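Local coordinates for flavin reductase domain protein, FMN-binding (Shewanella baltica, PDB 3HMZ) that binds flavin mononucleotide and is probably an oxidoreductase that uses NAD or NADP, at residues Q39-V44 and Q99-D104. Sequence-based numbering, arbitrary orientation. Where two conformers were deposited one is given.
Sequences QGIDNV and QSLADD. With FMN (flavin mononucleotide), chain B.
Asn43 and Leu101 meet beside the phosphate of FMN, where strand 41-55 of the flavin reductase-like domain faces the loop between helices 90-96 and 107-111; the pair illustrates how two distant segments can be joined through a shared cofactor. Followed outward from its CB, Asn43 runs past Leu101 in the opposite direction. Asn43 CB lies 3.8 Å from Leu101 CD2, the methyl that also covers Asp42 O, and Asn43 CG sits a little closer to that methyl. With CG anti to the backbone N (chi1 -158°), the amide extends to the phosphate. There Asn43 OD1 rests 3.5 Å from Leu101 CB, buried and without a hydrogen-bonding partner, while Asn43 ND2 donates to FMN O1P at 2.8 Å in a nearly straight bond (173°). Leu101 N grips the same O1P, so one phosphate oxygen ties strand to loop. Were this asparagine an alanine, O1P would probably lose its strand-side donor and Leu101 CD2 part of the surface it packs on. Beyond the segments, Thr70 OG1 and Lys107 NZ also hydrogen-bond to FMN. Ser100 OG plays two parts: it accepts from Ala102 N in an ST turn and donates to FMN O3P at 2.6 Å.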
loop_
_atom_site.group_PDB
_atom_site.type_symbol
_atom_site.label_atom_id
_atom_site.label_comp_id
_atom_site.label_asym_id
_atom_site.label_seq_id
_atom_site.Cartn_x
_atom_site.Cartn_y
_atom_site.Cartn_z
ATOM N N GLN A 39 -20.163 -14.133 15.941
ATOM C CA GLN A 39 -20.858 -15.121 16.770
ATOM C C GLN A 39 -19.846 -15.981 17.547
ATOM O O GLN A 39 -19.912 -17.217 17.603
ATOM C CB GLN A 39 -21.861 -15.908 15.911
ATOM C CG GLN A 39 -22.978 -15.013 15.397
ATOM C CD GLN A 39 -23.700 -14.280 16.523
ATOM O OE1 GLN A 39 -23.988 -13.086 16.425
ATOM N NE2 GLN A 39 -23.963 -14.989 17.614
ATOM N N GLY A 40 -18.870 -15.277 18.131
ATOM C CA GLY A 40 -17.824 -15.897 18.932
ATOM C C GLY A 40 -16.712 -16.666 18.257
ATOM O O GLY A 40 -15.868 -17.231 18.953
ATOM N N ILE A 41 -16.689 -16.681 16.934
ATOM C CA ILE A 41 -15.686 -17.402 16.171
ATOM C C ILE A 41 -14.747 -16.339 15.586
ATOM O O ILE A 41 -15.196 -15.339 15.044
ATOM C CB ILE A 41 -16.299 -18.211 14.998
ATOM C CG1 ILE A 41 -17.410 -19.181 15.514
ATOM C CG2 ILE A 41 -15.196 -18.950 14.242
ATOM C CD1 ILE A 41 -16.867 -20.248 16.455
ATOM N N ASP A 42 -13.463 -16.594 15.696
ATOM C CA ASP A 42 -12.410 -15.694 15.205
ATOM C C ASP A 42 -11.813 -16.202 13.910
ATOM O O ASP A 42 -11.771 -17.401 13.632
ATOM C CB ASP A 42 -11.303 -15.582 16.271
ATOM C CG ASP A 42 -11.757 -14.852 17.514
ATOM O OD1 ASP A 42 -12.472 -13.858 17.388
ATOM O OD2 ASP A 42 -11.353 -15.219 18.633
ATOM N N ASN A 43 -11.304 -15.263 13.122
ATOM C CA ASN A 43 -10.600 -15.606 11.929
ATOM C C ASN A 43 -9.529 -14.566 11.620
ATOM O O ASN A 43 -9.592 -13.440 12.097
ATOM C CB ASN A 43 -11.508 -15.749 10.713
ATOM C CG ASN A 43 -10.902 -16.601 9.628
ATOM O OD1 ASN A 43 -9.978 -17.385 9.865
ATOM N ND2 ASN A 43 -11.437 -16.464 8.414
ATOM N N VAL A 44 -8.541 -15.013 10.865
ATOM C CA VAL A 44 -7.439 -14.179 10.404
ATOM C C VAL A 44 -7.147 -14.586 8.937
ATOM O O VAL A 44 -7.083 -15.762 8.624
ATOM C CB VAL A 44 -6.155 -14.383 11.265
ATOM C CG1 VAL A 44 -4.981 -13.471 10.754
ATOM C CG2 VAL A 44 -6.434 -14.224 12.779
ATOM N N GLN A 99 -5.186 -20.661 3.205
ATOM C CA GLN A 99 -6.153 -21.579 3.810
ATOM C C GLN A 99 -7.378 -20.796 4.225
ATOM O O GLN A 99 -7.216 -19.709 4.766
ATOM C CB GLN A 99 -5.501 -22.176 5.076
ATOM C CG GLN A 99 -4.240 -22.997 4.798
ATOM C CD GLN A 99 -3.530 -23.491 6.045
ATOM O OE1 GLN A 99 -4.146 -23.748 7.065
ATOM N NE2 GLN A 99 -2.207 -23.616 5.959
ATOM N N SER A 100 -8.583 -21.336 4.033
ATOM C CA SER A 100 -9.805 -20.669 4.476
ATOM C C SER A 100 -10.391 -21.376 5.666
ATOM O O SER A 100 -10.399 -22.627 5.735
ATOM C CB SER A 100 -10.881 -20.635 3.374
ATOM O OG SER A 100 -12.098 -20.003 3.836
ATOM N N LEU A 101 -10.890 -20.582 6.606
ATOM C CA LEU A 101 -11.604 -21.100 7.766
ATOM C C LEU A 101 -12.820 -21.920 7.336
ATOM O O LEU A 101 -13.206 -22.836 8.043
ATOM C CB LEU A 101 -12.056 -19.964 8.678
ATOM C CG LEU A 101 -12.722 -20.350 10.010
ATOM C CD1 LEU A 101 -11.770 -21.108 10.918
ATOM C CD2 LEU A 101 -13.241 -19.108 10.661
ATOM N N ALA A 102 -13.413 -21.601 6.177
ATOM C CA ALA A 102 -14.557 -22.401 5.665
ATOM C C ALA A 102 -14.185 -23.892 5.468
ATOM O O ALA A 102 -15.070 -24.772 5.547
ATOM C CB ALA A 102 -15.066 -21.810 4.352
ATOM N N ASP A 103 -12.917 -24.185 5.183
ATOM C CA ASP A 103 -12.430 -25.547 4.943
ATOM C C ASP A 103 -11.873 -26.275 6.144
ATOM O O ASP A 103 -11.703 -27.488 6.079
ATOM C CB ASP A 103 -11.396 -25.516 3.826
ATOM C CG ASP A 103 -11.968 -24.962 2.529
ATOM O OD1 ASP A 103 -13.075 -25.378 2.148
ATOM O OD2 ASP A 103 -11.314 -24.120 1.882
ATOM N N ASP A 104 -11.573 -25.562 7.237
ATOM C CA ASP A 104 -11.046 -26.199 8.446
ATOM C C ASP A 104 -11.277 -25.273 9.599
ATOM O O ASP A 104 -10.642 -24.216 9.686
ATOM C CB ASP A 104 -9.563 -26.549 8.307
ATOM C CG ASP A 104 -9.041 -27.481 9.441
ATOM O OD1 ASP A 104 -9.584 -27.486 10.538
ATOM O OD2 ASP A 104 -8.073 -28.233 9.211
HETATM N N1 FMN B . -7.321 -11.750 -0.210
HETATM C C2 FMN B . -8.067 -10.600 -0.306
HETATM O O2 FMN B . -9.292 -10.687 -0.387
HETATM N N3 FMN B . -7.424 -9.376 -0.279
HETATM C C4 FMN B . -6.072 -9.248 -0.198
HETATM O O4 FMN B . -5.570 -8.092 -0.207
HETATM C C4A FMN B . -5.321 -10.432 -0.122
HETATM N N5 FMN B . -3.943 -10.390 -0.017
HETATM C C5A FMN B . -3.190 -11.522 0.260
HETATM C C6 FMN B . -1.818 -11.432 0.543
HETATM C C7 FMN B . -1.057 -12.568 0.798
HETATM C C7M FMN B . 0.401 -12.454 1.117
HETATM C C8 FMN B . -1.675 -13.820 0.767
HETATM C C8M FMN B . -0.888 -15.089 1.029
HETATM C C9 FMN B . -3.035 -13.891 0.496
HETATM C C9A FMN B . -3.826 -12.782 0.238
HETATM N N10 FMN B . -5.193 -12.839 -0.019
HETATM C C10 FMN B . -5.945 -11.680 -0.125
HETATM C "C1'" FMN B . -5.958 -14.132 0.056
HETATM C "C2'" FMN B . -6.632 -14.419 1.405
HETATM O "O2'" FMN B . -5.765 -14.132 2.515
HETATM C "C3'" FMN B . -7.023 -15.891 1.371
HETATM O "O3'" FMN B . -8.019 -16.079 0.370
HETATM C "C4'" FMN B . -7.415 -16.469 2.746
HETATM O "O4'" FMN B . -7.293 -17.884 2.647
HETATM C "C5'" FMN B . -8.814 -16.107 3.201
HETATM O "O5'" FMN B . -9.044 -16.774 4.443
HETATM P P FMN B . -10.527 -16.885 5.034
HETATM O O1P FMN B . -10.350 -17.823 6.215
HETATM O O2P FMN B . -11.039 -15.522 5.404
HETATM O O3P FMN B . -11.410 -17.476 3.967
#